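Local coordinates for Ras-interacting protein 1 (Homo sapiens, PDB 5KHO), which regulates GTPase signalling, cell architecture and adhesion in endothelial cells and is required for blood vessel formation, binding GTPases and containing a Ras-associating domain, at residues G17-F22 against V35-R40; F22-A27 against A120-L125; A72-D77 against R126-A131; E95-L100 against R132-E137. One frame throughout, in Å; residues are numbered along the deposited sequence.

Contact 1: residues G17-F22 against V35-R40; sequences GVLKIF and VLATAR
Val18 and Leu36 face each other in the first beta hairpin of the ubiquitin-like Ras-associating domain, an antiparallel pairing of strands 18-22 and 30-36. The two are a non-hydrogen-bonded pair, flanked by the hydrogen-bonded pair Leu19 and Val35. Leu19 N donates to Val35 O at 3.0 Å, nearly straight, and Val35 N returns a more bent bond to Leu19 O. One step further, Ala37 N reaches Gly17 O at 3.1 Å, so the ladder runs past the end of strand 30-36.

Leu19 heads for the buried face. Its CB turns the chain toward the backbone N side, CG lying anti to the carbonyl carbon (chi1 -50°), which brings CG to 4.0 Å from Ala37 CB. CD1, the branch that continues the chain outward from CA (chi2 174°), touches the same methyl at 3.7 Å. Leu46 of helix 43-54 packs on both Leu19 and Ala37, and helix 106-112 adds Pro106 and Leu107 against Leu19.

On the outer face Val18 CG1 meets Leu36 CD2 at 4.0 Å, the two side chains crossing at a slant. The chain of another protein packs on both of these residues, consistent with a hairpin that takes part in partner recognition. Back on the Leu19 side, Ile21 CD1 reaches diagonally to Val35 CG2, 3.5 Å away.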
loop_
_atom_site.group_PDB
_atom_site.type_symbol
_atom_site.label_atom_id
_atom_site.label_comp_id
_atom_site.label_asym_id
_atom_site.label_seq_id
_atom_site.Cartn_x
_atom_site.Cartn_y
_atom_site.Cartn_z
ATOM N N GLY B 17 -8.154 10.919 12.967
ATOM C CA GLY B 17 -7.662 9.693 13.587
ATOM C C GLY B 17 -6.347 9.809 14.334
ATOM O O GLY B 17 -5.746 10.889 14.422
ATOM N N VAL B 18 -5.916 8.678 14.888
ATOM C CA VAL B 18 -4.635 8.587 15.590
ATOM C C VAL B 18 -3.679 7.652 14.850
ATOM O O VAL B 18 -4.106 6.649 14.269
ATOM C CB VAL B 18 -4.777 8.220 17.099
ATOM C CG1 VAL B 18 -5.644 9.250 17.811
ATOM C CG2 VAL B 18 -5.342 6.819 17.314
ATOM N N LEU B 19 -2.396 8.005 14.852
ATOM C CA LEU B 19 -1.373 7.183 14.221
ATOM C C LEU B 19 -0.330 6.786 15.245
ATOM O O LEU B 19 0.282 7.662 15.853
ATOM C CB LEU B 19 -0.702 7.932 13.066
ATOM C CG LEU B 19 -1.530 8.623 11.978
ATOM C CD1 LEU B 19 -0.597 9.399 11.059
ATOM C CD2 LEU B 19 -2.379 7.647 11.172
ATOM N N LYS B 20 -0.154 5.473 15.444
ATOM C CA LYS B 20 0.980 4.926 16.210
ATOM C C LYS B 20 2.285 5.171 15.435
ATOM O O LYS B 20 2.444 4.671 14.329
ATOM C CB LYS B 20 0.843 3.415 16.487
ATOM C CG LYS B 20 -0.539 2.789 16.406
ATOM C CD LYS B 20 -1.168 2.595 17.764
ATOM C CE LYS B 20 -2.313 1.599 17.715
ATOM N NZ LYS B 20 -1.839 0.199 17.908
ATOM N N ILE B 21 3.191 5.960 16.012
ATOM C CA ILE B 21 4.524 6.208 15.446
ATOM C C ILE B 21 5.500 5.341 16.237
ATOM O O ILE B 21 5.748 5.608 17.422
ATOM C CB ILE B 21 4.922 7.717 15.516
ATOM C CG1 ILE B 21 4.345 8.518 14.353
ATOM C CG2 ILE B 21 6.419 7.914 15.371
ATOM C CD1 ILE B 21 2.846 8.682 14.340
ATOM N N PHE B 22 6.031 4.294 15.604
ATOM C CA PHE B 22 6.869 3.326 16.325
ATOM C C PHE B 22 8.284 3.827 16.488
ATOM O O PHE B 22 8.919 4.264 15.526
ATOM C CB PHE B 22 6.835 1.932 15.685
ATOM C CG PHE B 22 5.577 1.166 15.976
ATOM C CD1 PHE B 22 4.345 1.550 15.406
ATOM C CD2 PHE B 22 5.603 0.061 16.827
ATOM C CE1 PHE B 22 3.175 0.844 15.686
ATOM C CE2 PHE B 22 4.430 -0.655 17.099
ATOM C CZ PHE B 22 3.218 -0.264 16.526
ATOM N N VAL B 35 0.464 10.060 17.775
ATOM C CA VAL B 35 0.054 11.449 17.574
ATOM C C VAL B 35 -1.327 11.557 16.896
ATOM O O VAL B 35 -1.784 10.612 16.229
ATOM C CB VAL B 35 1.119 12.256 16.780
ATOM C CG1 VAL B 35 2.411 12.377 17.565
ATOM C CG2 VAL B 35 1.401 11.635 15.420
ATOM N N LEU B 36 -1.988 12.700 17.088
ATOM C CA LEU B 36 -3.205 13.020 16.348
ATOM C C LEU B 36 -2.847 13.531 14.966
ATOM O O LEU B 36 -1.930 14.342 14.815
ATOM C CB LEU B 36 -4.038 14.061 17.094
ATOM C CG LEU B 36 -4.999 13.496 18.146
ATOM C CD1 LEU B 36 -5.102 14.437 19.336
ATOM C CD2 LEU B 36 -6.374 13.186 17.560
ATOM N N ALA B 37 -3.554 13.038 13.959
ATOM C CA ALA B 37 -3.351 13.504 12.592
ATOM C C ALA B 37 -4.672 13.777 11.873
ATOM O O ALA B 37 -5.628 12.993 11.960
ATOM C CB ALA B 37 -2.492 12.523 11.806
ATOM N N THR B 38 -4.713 14.904 11.174
ATOM C CA THR B 38 -5.874 15.278 10.369
ATOM C C THR B 38 -5.648 14.794 8.932
ATOM O O THR B 38 -4.661 14.105 8.667
ATOM C CB THR B 38 -6.161 16.802 10.460
ATOM O OG1 THR B 38 -5.068 17.554 9.912
ATOM C CG2 THR B 38 -6.373 17.218 11.920
ATOM N N ALA B 39 -6.558 15.122 8.015
ATOM C CA ALA B 39 -6.332 14.848 6.589
ATOM C C ALA B 39 -5.301 15.808 5.983
ATOM O O ALA B 39 -4.733 15.530 4.925
ATOM C CB ALA B 39 -7.637 14.901 5.813
ATOM N N ARG B 40 -5.059 16.927 6.672
ATOM C CA ARG B 40 -4.130 17.970 6.220
ATOM C C ARG B 40 -2.757 17.935 6.904
ATOM O O ARG B 40 -1.808 18.572 6.428
ATOM C CB ARG B 40 -4.765 19.354 6.385
ATOM C CG ARG B 40 -5.511 19.861 5.157
ATOM C CD ARG B 40 -6.652 20.821 5.503
ATOM N NE ARG B 40 -6.358 21.755 6.605
ATOM C CZ ARG B 40 -5.618 22.865 6.520
ATOM N NH1 ARG B 40 -5.441 23.616 7.599
ATOM N NH2 ARG B 40 -5.044 23.235 5.378
#

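Contact 2: residues F22-A27 against A120-L125; sequences FGAGLA and ARRFEL
In the parallel pairing at the heart of the ubiquitin-like beta-grasp sheet, the end of strand 18-22 lies against strand 120-127, with Phe22 facing Glu124. Two backbone bonds fix the register: Phe22 N donates to Phe123 O at 2.7 Å, and Leu125 N to Phe22 O at 2.8 Å. Both peptide groups of Phe22 are thus tied to the neighbouring strand just where its own chain leaves the sheet.

The side-chain contact is carried by Arg122 lying over one face of the Phe22 ring. Its CG sits between the backbone N and the carbonyl carbon (chi1 74°), and from there the extended chain passes across the ring. CD stands 3.6 Å from the ring centroid, almost on the normal, in a CH-pi contact. The guanidinium continues with its plane 21° from that of the ring, and NH2 ends 3.4 Å from Phe22 CD2.

Glu124 holds the guanidinium in this attitude. Arg122 grips it side-on, NE at 3.1 Å and NH1 at 2.9 Å both reaching the single oxygen OE2, which lies almost in the guanidinium plane. The other oxygen, OE1, is engaged by Arg126. An alanine at Arg122 would remove the chain from the ring face and would probably leave Phe22 freer to turn and Glu124 OE2 without its charge partner. Beyond Phe22 the chain leaves the sheet, and Leu26 points its side chain back to the strand, CD1 lying 3.8 Å from Leu125 CD1.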
loop_
_atom_site.group_PDB
_atom_site.type_symbol
_atom_site.label_atom_id
_atom_site.label_comp_id
_atom_site.label_asym_id
_atom_site.label_seq_id
_atom_site.Cartn_x
_atom_site.Cartn_y
_atom_site.Cartn_z
ATOM N N PHE B 22 6.031 4.294 15.604
ATOM C CA PHE B 22 6.869 3.326 16.325
ATOM C C PHE B 22 8.284 3.827 16.488
ATOM O O PHE B 22 8.919 4.264 15.526
ATOM C CB PHE B 22 6.835 1.932 15.685
ATOM C CG PHE B 22 5.577 1.166 15.976
ATOM C CD1 PHE B 22 4.345 1.550 15.406
ATOM C CD2 PHE B 22 5.603 0.061 16.827
ATOM C CE1 PHE B 22 3.175 0.844 15.686
ATOM C CE2 PHE B 22 4.430 -0.655 17.099
ATOM C CZ PHE B 22 3.218 -0.264 16.526
ATOM N N GLY B 23 8.754 3.790 17.729
ATOM C CA GLY B 23 10.110 4.218 18.074
ATOM C C GLY B 23 11.010 3.015 18.189
ATOM O O GLY B 23 11.451 2.664 19.295
ATOM N N ALA B 24 11.247 2.380 17.035
ATOM C CA ALA B 24 12.150 1.237 16.882
ATOM C C ALA B 24 13.545 1.645 17.369
ATOM O O ALA B 24 14.372 2.133 16.590
ATOM C CB ALA B 24 12.170 0.760 15.427
ATOM N N GLY B 25 13.751 1.476 18.680
ATOM C CA GLY B 25 14.959 1.899 19.388
ATOM C C GLY B 25 15.310 3.378 19.307
ATOM O O GLY B 25 16.043 3.799 18.408
ATOM N N LEU B 26 14.776 4.167 20.236
ATOM C CA LEU B 26 15.249 5.541 20.467
ATOM C C LEU B 26 15.398 5.753 21.969
ATOM O O LEU B 26 16.432 6.230 22.445
ATOM C CB LEU B 26 14.303 6.592 19.868
ATOM C CG LEU B 26 13.913 6.615 18.384
ATOM C CD1 LEU B 26 12.783 7.618 18.171
ATOM C CD2 LEU B 26 15.095 6.924 17.472
ATOM N N ALA B 27 14.349 5.390 22.698
ATOM C CA ALA B 27 14.356 5.352 24.141
ATOM C C ALA B 27 14.022 3.919 24.555
ATOM O O ALA B 27 13.053 3.339 24.056
ATOM C CB ALA B 27 13.342 6.344 24.693
ATOM N N ALA B 120 2.468 -7.238 7.841
ATOM C CA ALA B 120 2.126 -6.187 8.789
ATOM C C ALA B 120 2.674 -4.841 8.297
ATOM O O ALA B 120 3.577 -4.801 7.454
ATOM C CB ALA B 120 2.663 -6.530 10.169
ATOM N N ARG B 121 2.115 -3.750 8.821
ATOM C CA ARG B 121 2.482 -2.409 8.408
ATOM C C ARG B 121 2.315 -1.419 9.559
ATOM O O ARG B 121 1.238 -1.339 10.165
ATOM C CB ARG B 121 1.627 -2.002 7.225
ATOM C CG ARG B 121 1.867 -0.610 6.704
ATOM C CD ARG B 121 0.669 -0.147 5.912
ATOM N NE ARG B 121 0.948 1.075 5.169
ATOM C CZ ARG B 121 0.013 1.860 4.638
ATOM N NH1 ARG B 121 -1.279 1.558 4.771
ATOM N NH2 ARG B 121 0.365 2.955 3.975
ATOM N N ARG B 122 3.387 -0.678 9.847
ATOM C CA ARG B 122 3.394 0.341 10.890
ATOM C C ARG B 122 4.209 1.562 10.464
ATOM O O ARG B 122 5.091 1.446 9.609
ATOM C CB ARG B 122 3.926 -0.233 12.212
ATOM C CG ARG B 122 5.428 -0.480 12.263
ATOM C CD ARG B 122 5.818 -1.307 13.469
ATOM N NE ARG B 122 7.272 -1.358 13.629
ATOM C CZ ARG B 122 7.912 -1.980 14.620
ATOM N NH1 ARG B 122 9.235 -1.942 14.666
ATOM N NH2 ARG B 122 7.249 -2.640 15.566
ATOM N N PHE B 123 3.901 2.719 11.055
ATOM C CA PHE B 123 4.718 3.913 10.898
ATOM C C PHE B 123 5.893 3.869 11.867
ATOM O O PHE B 123 5.717 3.550 13.037
ATOM C CB PHE B 123 3.907 5.185 11.136
ATOM C CG PHE B 123 3.163 5.673 9.928
ATOM C CD1 PHE B 123 3.841 6.034 8.767
ATOM C CD2 PHE B 123 1.773 5.801 9.961
ATOM C CE1 PHE B 123 3.142 6.488 7.655
ATOM C CE2 PHE B 123 1.070 6.258 8.857
ATOM C CZ PHE B 123 1.754 6.603 7.701
ATOM N N GLU B 124 7.088 4.186 11.369
ATOM C CA GLU B 124 8.304 4.217 12.187
ATOM C C GLU B 124 8.960 5.605 12.200
ATOM O O GLU B 124 8.906 6.341 11.203
ATOM C CB GLU B 124 9.297 3.142 11.729
ATOM C CG GLU B 124 8.897 1.712 12.107
ATOM C CD GLU B 124 9.883 0.632 11.643
ATOM O OE1 GLU B 124 10.677 0.861 10.700
ATOM O OE2 GLU B 124 9.854 -0.476 12.222
ATOM N N LEU B 125 9.542 5.966 13.346
ATOM C CA LEU B 125 10.368 7.164 13.431
ATOM C C LEU B 125 11.824 6.743 13.416
ATOM O O LEU B 125 12.270 6.005 14.299
ATOM C CB LEU B 125 10.084 7.943 14.706
ATOM C CG LEU B 125 10.094 9.477 14.698
ATOM C CD1 LEU B 125 10.726 9.959 15.995
ATOM C CD2 LEU B 125 10.770 10.118 13.494
#

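Contact 3: residues A72-D77 against R126-A131; sequences AFALCD and RGREEA
Ala74 and Arg126 form a hydrogen-bonded antiparallel pair between strands 73-80 and 120-127, immediately before the second strand gives way to helix 128-136. Backbone bonds come first. Ala74 N donates to Arg126 O at 2.7 Å, and Arg126 N to Ala74 O at 3.1 Å. A third bond carries the ladder across the junction: Arg128 N, in the first turn of the helix, gives its hydrogen to Ala72 O at 2.7 Å. Gly127 occupies the N-cap position, and its carbonyl oxygen accepts from Ala131 N.

Among charged groups, Arg128 runs out extended, its CG opposite the backbone N (chi1 -159°), alongside the strand end, and turns the edge of its guanidinium to Phe73 O, with NH2 2.6 Å from that oxygen. Arg126 NH1 forms a salt bridge with Glu130 OE1 at 2.8 Å, linking the last residues of the strand to the first turn of the helix.

Apolar contacts fill the angle between helix and sheet. Ala131 CB presses on Cys76 SG at 3.8 Å and on Ala74 CB at 4.1 Å; Val99 packs on both alanines. The Phe73 ring instead meets backbone: CD1 lies 3.6 Å from Gly127 N, while the rest of the ring turns to Val47 and Leu51 of helix 43-54.

The small side chains of Ala74 and Ala131 are consistent with the close approach of the helix to the strand here, and Ala72 O supplies an acceptor to a first-turn N-H that has none within its own helix.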
loop_
_atom_site.group_PDB
_atom_site.type_symbol
_atom_site.label_atom_id
_atom_site.label_comp_id
_atom_site.label_asym_id
_atom_site.label_seq_id
_atom_site.Cartn_x
_atom_site.Cartn_y
_atom_site.Cartn_z
ATOM N N ALA B 72 16.854 15.772 10.470
ATOM C CA ALA B 72 17.695 14.591 10.654
ATOM C C ALA B 72 16.883 13.306 10.824
ATOM O O ALA B 72 17.440 12.202 10.754
ATOM C CB ALA B 72 18.617 14.790 11.843
ATOM N N PHE B 73 15.576 13.465 11.060
ATOM C CA PHE B 73 14.655 12.338 11.261
ATOM C C PHE B 73 13.593 12.185 10.168
ATOM O O PHE B 73 13.216 13.158 9.502
ATOM C CB PHE B 73 14.001 12.412 12.639
ATOM C CG PHE B 73 14.929 12.075 13.765
ATOM C CD1 PHE B 73 15.118 10.750 14.156
ATOM C CD2 PHE B 73 15.623 13.081 14.438
ATOM C CE1 PHE B 73 15.981 10.436 15.196
ATOM C CE2 PHE B 73 16.484 12.771 15.483
ATOM C CZ PHE B 73 16.667 11.449 15.859
ATOM N N ALA B 74 13.107 10.952 10.026
ATOM C CA ALA B 74 12.237 10.542 8.926
ATOM C C ALA B 74 11.006 9.775 9.401
ATOM O O ALA B 74 11.088 8.929 10.294
ATOM C CB ALA B 74 13.027 9.690 7.943
ATOM N N LEU B 75 9.865 10.073 8.796
ATOM C CA LEU B 75 8.678 9.264 9.020
ATOM C C LEU B 75 8.584 8.186 7.942
ATOM O O LEU B 75 8.595 8.483 6.743
ATOM C CB LEU B 75 7.407 10.125 9.092
ATOM C CG LEU B 75 6.101 9.487 9.592
ATOM C CD1 LEU B 75 6.264 8.737 10.912
ATOM C CD2 LEU B 75 5.036 10.561 9.718
ATOM N N CYS B 76 8.489 6.939 8.391
ATOM C CA CYS B 76 8.622 5.795 7.511
ATOM C C CYS B 76 7.392 4.902 7.482
ATOM O O CYS B 76 6.861 4.540 8.532
ATOM C CB CYS B 76 9.856 4.982 7.893
ATOM S SG CYS B 76 11.373 5.962 7.878
ATOM N N ASP B 77 6.956 4.569 6.263
ATOM C CA ASP B 77 5.937 3.561 6.015
ATOM C C ASP B 77 6.657 2.223 5.919
ATOM O O ASP B 77 7.237 1.890 4.883
ATOM C CB ASP B 77 5.164 3.895 4.728
ATOM C CG ASP B 77 3.837 3.121 4.589
ATOM O OD1 ASP B 77 3.526 2.187 5.377
ATOM O OD2 ASP B 77 3.087 3.458 3.656
ATOM N N ARG B 126 12.556 7.196 12.403
ATOM C CA ARG B 126 13.958 6.812 12.235
ATOM C C ARG B 126 14.869 7.987 11.901
ATOM O O ARG B 126 14.412 9.008 11.363
ATOM C CB ARG B 126 14.092 5.745 11.147
ATOM C CG ARG B 126 13.677 4.345 11.570
ATOM C CD ARG B 126 13.914 3.389 10.423
ATOM N NE ARG B 126 13.292 2.090 10.645
ATOM C CZ ARG B 126 13.874 1.070 11.264
ATOM N NH1 ARG B 126 15.107 1.183 11.754
ATOM N NH2 ARG B 126 13.211 -0.070 11.401
ATOM N N GLY B 127 16.155 7.843 12.226
ATOM C CA GLY B 127 17.173 8.735 11.687
ATOM C C GLY B 127 17.109 8.677 10.170
ATOM O O GLY B 127 17.049 7.582 9.592
ATOM N N ARG B 128 17.091 9.852 9.533
ATOM C CA ARG B 128 16.964 9.973 8.074
ATOM C C ARG B 128 17.994 9.162 7.277
ATOM O O ARG B 128 17.632 8.539 6.284
ATOM C CB ARG B 128 16.984 11.437 7.646
ATOM C CG ARG B 128 16.374 11.681 6.280
ATOM C CD ARG B 128 15.941 13.130 6.161
ATOM N NE ARG B 128 14.823 13.287 5.235
ATOM C CZ ARG B 128 13.543 13.326 5.594
ATOM N NH1 ARG B 128 12.600 13.479 4.670
ATOM N NH2 ARG B 128 13.194 13.215 6.868
ATOM N N GLU B 129 19.255 9.161 7.711
ATOM C CA GLU B 129 20.288 8.340 7.063
ATOM C C GLU B 129 20.125 6.804 7.192
ATOM O O GLU B 129 20.256 6.086 6.198
ATOM C CB GLU B 129 21.696 8.806 7.436
ATOM C CG GLU B 129 22.172 9.961 6.571
ATOM C CD GLU B 129 21.792 9.818 5.096
ATOM O OE1 GLU B 129 22.066 8.758 4.472
ATOM O OE2 GLU B 129 21.214 10.786 4.560
ATOM N N GLU B 130 19.842 6.323 8.402
ATOM C CA GLU B 130 19.415 4.940 8.626
ATOM C C GLU B 130 18.292 4.544 7.643
ATOM O O GLU B 130 18.364 3.491 6.989
ATOM C CB GLU B 130 18.944 4.785 10.075
ATOM C CG GLU B 130 18.794 3.351 10.574
ATOM C CD GLU B 130 18.076 3.244 11.922
ATOM O OE1 GLU B 130 17.707 2.111 12.302
ATOM O OE2 GLU B 130 17.867 4.277 12.611
ATOM N N ALA B 131 17.301 5.431 7.519
ATOM C CA ALA B 131 16.084 5.208 6.748
ATOM C C ALA B 131 16.305 5.168 5.235
ATOM O O ALA B 131 15.818 4.253 4.556
ATOM C CB ALA B 131 15.051 6.261 7.112
#

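Contact 4: residues E95-L100 against R132-E137; sequences EHLRVL and RRLEQE
The His96 imidazole and the Glu135 carboxylate are the flat groups where strand 96-99 meets helix 132-136. CE1 of the ring lies 3.8 Å from Glu135 O, and Leu112 of the second subunit packs on the imidazole as well. The carboxylate is laid across the backbone between Arg98 and Val99. OE1 touches Val99 CG2 at 3.5 Å, and OE2 lies 3.7 Å from Arg98 CG. Its plane stands 83° from that of the Arg98 guanidinium, and the charged atoms do not meet; Arg98 instead forms a salt bridge with Glu104.

Glu135 gets there with CG opposite its backbone N (chi1 -155°) and an extended chain beyond, which sets CG 3.3 Å from Leu97 O. An alanine here would keep CB beside Leu97 but remove the rest, and would probably open a gap over Leu97 O and Val99. Glu135 O accepts a hydrogen bond from Arg105 of the second subunit.

Leu97 makes the apolar part: CD2 meets Leu134 CD1 at 3.8 Å, and CD1 lies 4.0 Å from Glu135 CB.

The helix segment crosses the strand at -129°, their axes 6.9 Å apart at closest. Strand 96-99 is the outermost strand on this side of the sheet within the chain; helix 128-136 packs on its Val99 face, also through Ala131, while Leu100 turns to Pro106 of helix 106-112.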
loop_
_atom_site.group_PDB
_atom_site.type_symbol
_atom_site.label_atom_id
_atom_site.label_comp_id
_atom_site.label_asym_id
_atom_site.label_seq_id
_atom_site.Cartn_x
_atom_site.Cartn_y
_atom_site.Cartn_z
ATOM N N GLU B 95 10.933 -5.534 6.860
ATOM C CA GLU B 95 11.574 -6.079 5.643
ATOM C C GLU B 95 11.826 -5.048 4.519
ATOM O O GLU B 95 12.765 -5.198 3.737
ATOM C CB GLU B 95 10.777 -7.273 5.104
ATOM N N HIS B 96 10.973 -4.030 4.438
ATOM C CA HIS B 96 11.147 -2.901 3.522
ATOM C C HIS B 96 10.505 -1.688 4.163
ATOM O O HIS B 96 9.569 -1.824 4.942
ATOM C CB HIS B 96 10.509 -3.189 2.150
ATOM C CG HIS B 96 10.609 -2.050 1.176
ATOM N ND1 HIS B 96 11.803 -1.651 0.610
ATOM C CD2 HIS B 96 9.664 -1.220 0.674
ATOM C CE1 HIS B 96 11.590 -0.621 -0.190
ATOM N NE2 HIS B 96 10.299 -0.341 -0.173
ATOM N N LEU B 97 11.022 -0.504 3.853
ATOM C CA LEU B 97 10.385 0.741 4.284
ATOM C C LEU B 97 10.419 1.821 3.208
ATOM O O LEU B 97 11.124 1.695 2.212
ATOM C CB LEU B 97 10.990 1.247 5.608
ATOM C CG LEU B 97 12.451 1.695 5.723
ATOM C CD1 LEU B 97 12.687 3.078 5.125
ATOM C CD2 LEU B 97 12.830 1.701 7.191
ATOM N N ARG B 98 9.662 2.888 3.437
ATOM C CA ARG B 98 9.631 4.029 2.542
ATOM C C ARG B 98 9.617 5.300 3.363
ATOM O O ARG B 98 8.821 5.426 4.291
ATOM C CB ARG B 98 8.387 3.957 1.674
ATOM C CG ARG B 98 8.306 5.019 0.612
ATOM C CD ARG B 98 6.967 4.940 -0.094
ATOM N NE ARG B 98 6.456 6.287 -0.303
ATOM C CZ ARG B 98 5.483 6.840 0.404
ATOM N NH1 ARG B 98 4.866 6.160 1.351
ATOM N NH2 ARG B 98 5.114 8.077 0.147
ATOM N N VAL B 99 10.495 6.240 3.021
ATOM C CA VAL B 99 10.539 7.531 3.703
ATOM C C VAL B 99 9.536 8.454 3.043
ATOM O O VAL B 99 9.680 8.797 1.872
ATOM C CB VAL B 99 11.948 8.164 3.663
ATOM C CG1 VAL B 99 11.961 9.527 4.352
ATOM C CG2 VAL B 99 12.965 7.227 4.302
ATOM N N LEU B 100 8.518 8.839 3.797
ATOM C CA LEU B 100 7.579 9.862 3.351
ATOM C C LEU B 100 8.308 11.173 3.092
ATOM O O LEU B 100 9.207 11.544 3.854
ATOM C CB LEU B 100 6.483 10.078 4.404
ATOM C CG LEU B 100 5.235 9.173 4.410
ATOM C CD1 LEU B 100 5.556 7.699 4.626
ATOM C CD2 LEU B 100 4.225 9.655 5.450
ATOM N N ARG B 132 17.034 6.168 4.723
ATOM C CA ARG B 132 17.395 6.278 3.304
ATOM C C ARG B 132 18.233 5.071 2.846
ATOM O O ARG B 132 18.092 4.628 1.707
ATOM C CB ARG B 132 18.057 7.644 3.034
ATOM C CG ARG B 132 18.945 7.753 1.792
ATOM C CD ARG B 132 19.212 9.187 1.339
ATOM N NE ARG B 132 19.485 10.128 2.431
ATOM C CZ ARG B 132 18.825 11.271 2.630
ATOM N NH1 ARG B 132 19.146 12.063 3.656
ATOM N NH2 ARG B 132 17.853 11.638 1.801
ATOM N N ARG B 133 19.049 4.523 3.753
ATOM C CA ARG B 133 19.791 3.267 3.524
ATOM C C ARG B 133 18.863 2.072 3.385
ATOM O O ARG B 133 18.915 1.373 2.368
ATOM C CB ARG B 133 20.832 2.997 4.625
ATOM C CG ARG B 133 21.503 1.625 4.551
ATOM C CD ARG B 133 22.618 1.454 5.578
ATOM N NE ARG B 133 22.136 1.311 6.954
ATOM C CZ ARG B 133 21.790 0.154 7.523
ATOM N NH1 ARG B 133 21.862 -0.983 6.836
ATOM N NH2 ARG B 133 21.360 0.130 8.785
ATOM N N LEU B 134 18.030 1.841 4.404
ATOM C CA LEU B 134 17.069 0.718 4.402
ATOM C C LEU B 134 16.057 0.803 3.264
ATOM O O LEU B 134 15.639 -0.229 2.748
ATOM C CB LEU B 134 16.345 0.580 5.745
ATOM C CG LEU B 134 17.185 0.349 7.012
ATOM C CD1 LEU B 134 16.357 0.651 8.257
ATOM C CD2 LEU B 134 17.796 -1.047 7.078
ATOM N N GLU B 135 15.690 2.028 2.872
ATOM C CA GLU B 135 14.812 2.269 1.721
ATOM C C GLU B 135 15.439 1.795 0.406
ATOM O O GLU B 135 14.720 1.484 -0.549
ATOM C CB GLU B 135 14.415 3.745 1.618
ATOM C CG GLU B 135 13.095 3.962 0.882
ATOM C CD GLU B 135 12.803 5.409 0.512
ATOM O OE1 GLU B 135 13.495 6.336 0.997
ATOM O OE2 GLU B 135 11.857 5.618 -0.281
ATOM N N GLN B 136 16.770 1.721 0.379
ATOM C CA GLN B 136 17.510 1.312 -0.809
ATOM C C GLN B 136 17.915 -0.165 -0.839
ATOM O O GLN B 136 17.899 -0.775 -1.903
ATOM C CB GLN B 136 18.733 2.207 -1.003
ATOM C CG GLN B 136 19.049 2.501 -2.462
ATOM C CD GLN B 136 17.980 3.344 -3.143
ATOM O OE1 GLN B 136 17.250 2.863 -4.015
ATOM N NE2 GLN B 136 17.878 4.606 -2.741
ATOM N N GLU B 137 18.268 -0.743 0.309
ATOM C CA GLU B 137 18.836 -2.096 0.324
ATOM C C GLU B 137 18.196 -3.065 1.335
ATOM O O GLU B 137 18.812 -3.423 2.346
ATOM C CB GLU B 137 20.362 -2.025 0.493
#

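From the N terminus, contact 1 closes the short loop of the first hairpin and is complete before contacts 3 and 4 open. Contact 2 begins at Phe22, which it shares with contact 1, and spans more than ninety residues, bringing the late strand 120-127 beside the first strand; these two contacts cross along the chain. Contacts 2, 3 and 4 also cross one another, so nearly the whole domain is interlaced. The Arg121-Asp77 salt bridge connects contacts 2 and 3, and backbone pairing of Asp77 with Arg98 and Leu75 with Leu100 joins contact 3 to contact 4. Together they tie the five-stranded sheet from hairpin to far edge and fasten the C-terminal helix on it.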